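ADP-dependent L-serine kinase SerK (Thermococcus kodakarensis KOD1, PDB 5X0G) catalyses the ADP-dependent phosphorylation of free L-serine to O-phospho-L-serine, releasing AMP, in the pathway from L-serine to L-cysteine. Local coordinates at residues Tyr18-Leu23 and Arg84-Ile89; Phe50-Leu55 and His71-Gly76. The protein carries 1 engineered substitution. All coordinates share one frame; numbering follows the deposited sequence.

Contact 1: residues Tyr18-Leu23 and Arg84-Ile89. With 7WF (2-hydroxy-3-[4-(2-hydroxy-3-sulfopropyl)piperazin-1-yl]propane-1-sulfonic acid), chain D.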
loop_
_atom_site.group_PDB
_atom_site.type_symbol
_atom_site.label_atom_id
_atom_site.label_comp_id
_atom_site.label_asym_id
_atom_site.label_seq_id
_atom_site.Cartn_x
_atom_site.Cartn_y
_atom_site.Cartn_z
ATOM N N TYR A 18 19.524 -7.142 -12.045
ATOM C CA TYR A 18 19.442 -6.217 -10.931
ATOM C C TYR A 18 20.699 -5.355 -10.894
ATOM O O TYR A 18 21.724 -5.703 -11.466
ATOM C CB TYR A 18 19.282 -6.966 -9.594
ATOM C CG TYR A 18 20.465 -7.846 -9.250
ATOM C CD1 TYR A 18 21.583 -7.346 -8.568
ATOM C CD2 TYR A 18 20.484 -9.171 -9.647
ATOM C CE1 TYR A 18 22.662 -8.174 -8.275
ATOM C CE2 TYR A 18 21.552 -9.999 -9.369
ATOM C CZ TYR A 18 22.633 -9.503 -8.697
ATOM O OH TYR A 18 23.668 -10.370 -8.459
ATOM N N VAL A 19 20.587 -4.239 -10.190
ATOM C CA VAL A 19 21.730 -3.382 -9.852
ATOM C C VAL A 19 21.681 -3.115 -8.344
ATOM O O VAL A 19 20.596 -2.958 -7.777
ATOM C CB VAL A 19 21.696 -2.071 -10.669
ATOM C CG1 VAL A 19 20.376 -1.318 -10.488
ATOM C CG2 VAL A 19 22.893 -1.198 -10.339
ATOM N N PHE A 20 22.843 -3.101 -7.690
ATOM C CA PHE A 20 22.896 -2.772 -6.272
ATOM C C PHE A 20 22.736 -1.268 -6.112
ATOM O O PHE A 20 23.456 -0.495 -6.756
ATOM C CB PHE A 20 24.213 -3.202 -5.639
ATOM C CG PHE A 20 24.355 -4.682 -5.450
ATOM C CD1 PHE A 20 23.528 -5.371 -4.572
ATOM C CD2 PHE A 20 25.344 -5.389 -6.125
ATOM C CE1 PHE A 20 23.677 -6.733 -4.391
ATOM C CE2 PHE A 20 25.484 -6.763 -5.961
ATOM C CZ PHE A 20 24.654 -7.432 -5.084
ATOM N N ILE A 21 21.797 -0.870 -5.261
ATOM C CA ILE A 21 21.523 0.516 -4.955
ATOM C C ILE A 21 21.609 0.669 -3.459
ATOM O O ILE A 21 21.108 -0.178 -2.727
ATOM C CB ILE A 21 20.128 0.954 -5.455
ATOM C CG1 ILE A 21 20.007 0.781 -6.986
ATOM C CG2 ILE A 21 19.807 2.383 -5.045
ATOM C CD1 ILE A 21 20.881 1.687 -7.788
ATOM N N GLU A 22 22.271 1.741 -3.006
ATOM C CA GLU A 22 22.413 1.962 -1.576
ATOM C C GLU A 22 21.056 2.297 -0.959
ATOM O O GLU A 22 20.277 3.046 -1.528
ATOM C CB GLU A 22 23.472 3.038 -1.260
ATOM C CG GLU A 22 24.874 2.683 -1.751
ATOM C CD GLU A 22 25.534 1.534 -1.010
ATOM O OE1 GLU A 22 25.740 1.626 0.215
ATOM O OE2 GLU A 22 25.878 0.516 -1.651
ATOM N N LEU A 23 20.784 1.729 0.214
ATOM C CA LEU A 23 19.483 1.846 0.878
ATOM C C LEU A 23 19.162 3.281 1.239
ATOM O O LEU A 23 18.009 3.697 1.197
ATOM C CB LEU A 23 19.449 0.965 2.139
ATOM C CG LEU A 23 19.608 -0.539 1.885
ATOM C CD1 LEU A 23 19.952 -1.287 3.173
ATOM C CD2 LEU A 23 18.353 -1.092 1.226
ATOM N N ARG A 84 23.004 -1.911 1.048
ATOM C CA ARG A 84 22.424 -1.871 -0.288
ATOM C C ARG A 84 21.425 -2.996 -0.490
ATOM O O ARG A 84 21.346 -3.924 0.318
ATOM C CB ARG A 84 23.531 -1.978 -1.336
ATOM C CG ARG A 84 24.303 -3.295 -1.338
ATOM C CD ARG A 84 25.647 -3.158 -2.028
ATOM N NE ARG A 84 26.577 -2.392 -1.209
ATOM C CZ ARG A 84 27.319 -2.887 -0.215
ATOM N NH1 ARG A 84 27.282 -4.175 0.095
ATOM N NH2 ARG A 84 28.118 -2.079 0.464
ATOM N N ALA A 85 20.699 -2.906 -1.601
ATOM C CA ALA A 85 19.799 -3.978 -2.029
ATOM C C ALA A 85 19.822 -4.144 -3.544
ATOM O O ALA A 85 19.927 -3.144 -4.283
ATOM C CB ALA A 85 18.393 -3.700 -1.542
ATOM N N PRO A 86 19.725 -5.408 -4.029
ATOM C CA PRO A 86 19.604 -5.560 -5.480
ATOM C C PRO A 86 18.248 -5.047 -5.886
ATOM O O PRO A 86 17.230 -5.352 -5.225
ATOM C CB PRO A 86 19.744 -7.064 -5.721
ATOM C CG PRO A 86 19.649 -7.722 -4.397
ATOM C CD PRO A 86 19.726 -6.691 -3.318
ATOM N N SER A 87 18.244 -4.278 -6.972
ATOM C CA SER A 87 17.093 -3.502 -7.365
ATOM C C SER A 87 16.901 -3.571 -8.865
ATOM O O SER A 87 17.871 -3.722 -9.609
ATOM C CB SER A 87 17.324 -2.040 -6.989
ATOM O OG SER A 87 17.532 -1.884 -5.593
ATOM N N VAL A 88 15.650 -3.428 -9.293
ATOM C CA VAL A 88 15.322 -3.241 -10.712
ATOM C C VAL A 88 14.751 -1.834 -10.870
ATOM O O VAL A 88 13.848 -1.427 -10.138
ATOM C CB VAL A 88 14.336 -4.337 -11.171
ATOM C CG1 VAL A 88 13.720 -4.029 -12.540
ATOM C CG2 VAL A 88 15.057 -5.671 -11.190
ATOM N N ILE A 89 15.294 -1.089 -11.823
ATOM C CA ILE A 89 14.889 0.274 -12.053
ATOM C C ILE A 89 13.820 0.265 -13.147
ATOM O O ILE A 89 14.078 -0.191 -14.270
ATOM C CB ILE A 89 16.099 1.145 -12.442
ATOM C CG1 ILE A 89 17.122 1.145 -11.291
ATOM C CG2 ILE A 89 15.650 2.568 -12.755
ATOM C CD1 ILE A 89 18.493 1.637 -11.703
HETATM O O1 7WF D . 25.537 -3.785 -11.423
HETATM S S1 7WF D . 25.772 -4.508 -10.205
HETATM O O2 7WF D . 27.180 -4.748 -10.078
HETATM O O3 7WF D . 25.193 -3.624 -8.968
HETATM C C1 7WF D . 24.976 -5.977 -10.195
HETATM C C2 7WF D . 25.097 -6.709 -11.527
HETATM O O4 7WF D . 24.116 -6.172 -12.416
HETATM C C3 7WF D . 24.860 -8.207 -11.334
HETATM N N1 7WF D . 24.665 -8.952 -12.597
HETATM C C7 7WF D . 25.928 -9.046 -13.360
HETATM C C6 7WF D . 25.697 -9.791 -14.674
HETATM N N2 7WF D . 25.174 -11.145 -14.427
HETATM C C5 7WF D . 23.967 -11.126 -13.575
HETATM C C4 7WF D . 24.193 -10.317 -12.292
#
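V19-E22 and R84-S87 form the antiparallel border of a five-stranded mixed sheet. V19 pairs with S87 and I21 with A85, both hydrogen-bonded pairs. V19 N donates to S87 O at 2.8 Å. A85 O accepts I21 N-H and the S87 hydroxyl from opposite faces. Beyond the ladder, Y18 CD1 meets P86 CB at 3.4 Å. The F20 ring leans on P86 and R84, with Y18 CE1 over one of its faces.

E22 and R84 lie side by side. A bend in the arginine (chi3 72°) sets NE 3.0 Å from E22 OE2. This salt bridge uses the syn lone pair, with the carboxylate and guanidinium planes 45° apart. R84 NH1 donates to the carbonyls of E240 and F242. With an alanine in place of R84, E22 would probably lose its charged mate and the C-terminal end one of its anchors.

F20 N donates to sulfonate O3 of the bound 7WF at 2.7 Å.

Strand 19-22 is one of the two outer strands of this five-stranded sheet. Strand 84-89 runs between it and strand 54-58. V236 of strand 236-237 touches Y18, F20 and P86; M26 of strand 26-27 touches I21, A85 and S87.

Contact 2: residues Phe50-Leu55 and His71-Gly76; sequences FWKPML and HHRWAG. With ADP (adenosine-5'-diphosphate), chain C; AMP (adenosine monophosphate), chain B.
R73 joins the 50-55 segment to helix 71-80 in the nucleotide site. ADP and AMP are modelled there in nearly the same place.

R73 NH1 donates a hydrogen bond to K52 O at 2.9 Å, with 149° at the hydrogen. The donor sits 63° out of the carbonyl plane, so it misses the lone pairs. The bend at R73 chi3 (-79°) turns the guanidinium toward this carbonyl.

Apolar contacts hold the arginine from several sides. K52 CD lies over one guanidinium face. M54 is modelled in two conformers; in one, CE lies over the opposite guanidinium face, so this contact is less certain. F50 CZ meets R73 CD at 3.6 Å.

The aromatic rings hold the base. F50 turns a face to C2 at the rim of the adenine, while W51 stacks over the purine, with ADP C5 3.3 Å above the indole plane.

Polar groups grip the sugar and phosphates. K52 NZ reaches ADP O2' at 2.7 Å and also O3'. R73 N and NE both donate to O1A, while NH2 reaches O2A at 2.9 Å. H72 ND1 donates to the bridging O3A at 2.8 Å; its NE2 is hydrogen-bonded to V33 N. H71 gives N and ND1 to O2B.

R73 makes matching bonds to the alpha phosphate of AMP. The start of the helix would add partial positive charge there. H71 bonds to the beta phosphate, the group passed on to serine. This is consistent with a site that keeps its hold on the AMP part while the beta phosphate leaves.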
loop_
_atom_site.group_PDB
_atom_site.type_symbol
_atom_site.label_atom_id
_atom_site.label_comp_id
_atom_site.label_asym_id
_atom_site.label_seq_id
_atom_site.Cartn_x
_atom_site.Cartn_y
_atom_site.Cartn_z
ATOM N N PHE A 50 18.770 -13.249 -0.607
ATOM C CA PHE A 50 17.853 -12.180 -0.948
ATOM C C PHE A 50 17.480 -12.457 -2.397
ATOM O O PHE A 50 18.302 -12.272 -3.283
ATOM C CB PHE A 50 18.527 -10.814 -0.771
ATOM C CG PHE A 50 17.586 -9.646 -0.905
ATOM C CD1 PHE A 50 17.292 -9.118 -2.144
ATOM C CD2 PHE A 50 17.013 -9.056 0.222
ATOM C CE1 PHE A 50 16.431 -8.042 -2.264
ATOM C CE2 PHE A 50 16.157 -7.971 0.107
ATOM C CZ PHE A 50 15.869 -7.455 -1.147
ATOM N N TRP A 51 16.266 -12.964 -2.609
ATOM C CA TRP A 51 15.852 -13.533 -3.905
ATOM C C TRP A 51 14.903 -12.681 -4.749
ATOM O O TRP A 51 14.598 -13.064 -5.907
ATOM C CB TRP A 51 15.262 -14.944 -3.714
ATOM C CG TRP A 51 14.275 -15.113 -2.574
ATOM C CD1 TRP A 51 14.546 -15.601 -1.318
ATOM C CD2 TRP A 51 12.871 -14.828 -2.594
ATOM N NE1 TRP A 51 13.391 -15.635 -0.558
ATOM C CE2 TRP A 51 12.355 -15.156 -1.315
ATOM C CE3 TRP A 51 11.998 -14.326 -3.557
ATOM C CZ2 TRP A 51 10.999 -14.993 -0.987
ATOM C CZ3 TRP A 51 10.646 -14.176 -3.232
ATOM C CH2 TRP A 51 10.173 -14.490 -1.952
ATOM N N LYS A 52 14.483 -11.528 -4.223
ATOM C CA LYS A 52 13.382 -10.733 -4.799
ATOM C C LYS A 52 13.831 -9.253 -4.883
ATOM O O LYS A 52 13.762 -8.531 -3.897
ATOM C CB LYS A 52 12.112 -10.878 -3.923
ATOM C CG LYS A 52 10.814 -10.354 -4.561
ATOM C CD LYS A 52 9.613 -10.388 -3.613
ATOM C CE LYS A 52 8.524 -11.377 -4.028
ATOM N NZ LYS A 52 7.603 -11.824 -2.924
ATOM N N PRO A 53 14.297 -8.793 -6.063
ATOM C CA PRO A 53 14.886 -7.437 -6.073
ATOM C C PRO A 53 13.858 -6.347 -5.757
ATOM O O PRO A 53 12.652 -6.543 -6.024
ATOM C CB PRO A 53 15.396 -7.293 -7.517
ATOM C CG PRO A 53 14.499 -8.182 -8.311
ATOM C CD PRO A 53 14.197 -9.360 -7.428
ATOM N N MET A 54 14.333 -5.226 -5.189
ATOM C CA MET A 54 13.546 -3.993 -5.031
ATOM C C MET A 54 13.028 -3.575 -6.410
ATOM O O MET A 54 13.694 -3.841 -7.407
ATOM C CB MET A 54 14.411 -2.816 -4.523
ATOM C CG MET A 54 15.442 -3.067 -3.427
ATOM S SD MET A 54 14.844 -2.581 -1.792
ATOM C CE MET A 54 13.467 -3.693 -1.846
ATOM N N LEU A 55 11.865 -2.921 -6.463
ATOM C CA LEU A 55 11.419 -2.198 -7.670
ATOM C C LEU A 55 11.495 -0.697 -7.364
ATOM O O LEU A 55 10.846 -0.208 -6.427
ATOM C CB LEU A 55 10.013 -2.619 -8.098
ATOM C CG LEU A 55 9.942 -4.120 -8.379
ATOM C CD1 LEU A 55 8.534 -4.550 -8.765
ATOM C CD2 LEU A 55 10.911 -4.508 -9.481
ATOM N N HIS A 71 9.192 -1.803 0.544
ATOM C CA HIS A 71 9.367 -1.025 1.784
ATOM C C HIS A 71 9.910 -1.840 2.945
ATOM O O HIS A 71 10.760 -1.353 3.702
ATOM C CB HIS A 71 8.069 -0.370 2.224
ATOM C CG HIS A 71 7.563 0.648 1.260
ATOM N ND1 HIS A 71 6.511 0.391 0.412
ATOM C CD2 HIS A 71 7.961 1.914 0.996
ATOM C CE1 HIS A 71 6.281 1.451 -0.339
ATOM N NE2 HIS A 71 7.143 2.391 -0.003
ATOM N N HIS A 72 9.421 -3.069 3.097
ATOM C CA HIS A 72 9.801 -3.887 4.263
ATOM C C HIS A 72 11.133 -4.608 4.053
ATOM O O HIS A 72 11.904 -4.763 5.006
ATOM C CB HIS A 72 8.646 -4.787 4.675
ATOM C CG HIS A 72 7.396 -4.015 4.937
ATOM N ND1 HIS A 72 6.506 -3.717 3.936
ATOM C CD2 HIS A 72 6.949 -3.372 6.039
ATOM C CE1 HIS A 72 5.522 -2.989 4.418
ATOM N NE2 HIS A 72 5.768 -2.761 5.691
ATOM N N ARG A 73 11.440 -4.983 2.806
ATOM C CA ARG A 73 12.821 -5.357 2.430
ATOM C C ARG A 73 13.811 -4.242 2.744
ATOM O O ARG A 73 14.840 -4.484 3.376
ATOM C CB ARG A 73 12.931 -5.708 0.945
ATOM C CG ARG A 73 12.518 -7.135 0.606
ATOM C CD ARG A 73 12.272 -7.306 -0.884
ATOM N NE ARG A 73 10.965 -6.794 -1.285
ATOM C CZ ARG A 73 10.554 -6.655 -2.543
ATOM N NH1 ARG A 73 11.343 -6.971 -3.554
ATOM N NH2 ARG A 73 9.342 -6.181 -2.787
ATOM N N TRP A 74 13.487 -3.032 2.286
ATOM C CA TRP A 74 14.321 -1.854 2.535
ATOM C C TRP A 74 14.502 -1.604 4.028
ATOM O O TRP A 74 15.623 -1.604 4.516
ATOM C CB TRP A 74 13.726 -0.624 1.840
ATOM C CG TRP A 74 14.319 0.699 2.234
ATOM C CD1 TRP A 74 15.513 1.220 1.825
ATOM C CD2 TRP A 74 13.712 1.684 3.066
ATOM N NE1 TRP A 74 15.704 2.470 2.382
ATOM C CE2 TRP A 74 14.605 2.783 3.140
ATOM C CE3 TRP A 74 12.502 1.751 3.765
ATOM C CZ2 TRP A 74 14.324 3.924 3.897
ATOM C CZ3 TRP A 74 12.224 2.897 4.517
ATOM C CH2 TRP A 74 13.128 3.960 4.576
ATOM N N ALA A 75 13.390 -1.445 4.743
ATOM C CA ALA A 75 13.419 -1.134 6.167
ATOM C C ALA A 75 14.064 -2.252 6.984
ATOM O O ALA A 75 14.779 -1.985 7.958
ATOM C CB ALA A 75 12.018 -0.841 6.662
ATOM N N GLY A 76 13.823 -3.499 6.574
ATOM C CA GLY A 76 14.419 -4.670 7.212
ATOM C C GLY A 76 15.920 -4.772 7.031
ATOM O O GLY A 76 16.646 -5.036 7.978
HETATM P PB ADP C . 5.783 -3.602 0.257
HETATM O O1B ADP C . 5.403 -4.632 -0.788
HETATM O O2B ADP C . 6.536 -2.422 -0.307
HETATM O O3B ADP C . 4.677 -3.275 1.225
HETATM P PA ADP C . 7.759 -5.539 0.681
HETATM O O1A ADP C . 9.205 -5.253 1.002
HETATM O O2A ADP C . 7.375 -5.807 -0.752
HETATM O O3A ADP C . 6.854 -4.330 1.217
HETATM O "O5'" ADP C . 7.271 -6.764 1.611
HETATM C "C5'" ADP C . 8.136 -7.819 2.026
HETATM C "C4'" ADP C . 8.634 -8.631 0.836
HETATM O "O4'" ADP C . 9.853 -9.284 1.191
HETATM C "C3'" ADP C . 7.688 -9.745 0.381
HETATM O "O3'" ADP C . 7.448 -9.656 -1.026
HETATM C "C2'" ADP C . 8.425 -11.032 0.668
HETATM O "O2'" ADP C . 8.149 -12.092 -0.257
HETATM C "C1'" ADP C . 9.849 -10.547 0.531
HETATM N N9 ADP C . 10.826 -11.510 1.068
HETATM C C8 ADP C . 10.618 -12.466 1.995
HETATM N N7 ADP C . 11.762 -13.156 2.222
HETATM C C5 ADP C . 12.713 -12.642 1.417
HETATM C C6 ADP C . 14.139 -12.893 1.142
HETATM N N6 ADP C . 14.822 -13.869 1.784
HETATM N N1 ADP C . 14.742 -12.106 0.222
HETATM C C2 ADP C . 14.102 -11.124 -0.435
HETATM N N3 ADP C . 12.807 -10.847 -0.237
HETATM C C4 ADP C . 12.084 -11.561 0.658
HETATM P P AMP B . 8.027 -5.627 0.819
HETATM O O1P AMP B . 9.532 -5.544 0.890
HETATM O O2P AMP B . 7.272 -4.460 1.400
HETATM O O3P AMP B . 7.550 -6.096 -0.536
HETATM O "O5'" AMP B . 7.665 -6.809 1.850
HETATM C "C5'" AMP B . 8.635 -7.795 2.173
HETATM C "C4'" AMP B . 8.701 -8.773 1.018
HETATM O "O4'" AMP B . 9.950 -9.450 1.015
HETATM C "C3'" AMP B . 7.620 -9.843 1.096
HETATM O "O3'" AMP B . 6.657 -9.639 0.059
HETATM C "C2'" AMP B . 8.343 -11.165 0.929
HETATM O "O2'" AMP B . 7.731 -12.007 -0.054
HETATM C "C1'" AMP B . 9.744 -10.762 0.506
HETATM N N9 AMP B . 10.778 -11.674 1.031
HETATM C C8 AMP B . 10.619 -12.630 1.964
HETATM N N7 AMP B . 11.795 -13.262 2.191
HETATM C C5 AMP B . 12.721 -12.708 1.386
HETATM C C6 AMP B . 14.157 -12.895 1.115
HETATM N N6 AMP B . 14.880 -13.838 1.763
HETATM N N1 AMP B . 14.724 -12.086 0.192
HETATM C C2 AMP B . 14.038 -11.137 -0.469
HETATM N N3 AMP B . 12.732 -10.918 -0.274
HETATM C C4 AMP B . 12.040 -11.660 0.622
#

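The centres of contacts 1 and 2 are about 9 Å apart, within the range of the ParB N-terminal domain. Both segments of contact 2 fall between those of contact 1 in the sequence: 18-23, 50-55, 71-76, then 84-89. Strands 84-89 and 54-58 are neighbours in one sheet, and V88 N lies 2.7 Å from M54 O, a probable hydrogen bond. Helix 71-80 is followed, after a short link, by strand 84-89. A second tie, also a probable hydrogen bond, runs from W74 NE1 to L23 O at 2.9 Å. W74 of the helix thus ties to L23, just past the outer strand 19-22, while R73 ties the helix to 50-55. Contact 1 itself stays outside the nucleotide site.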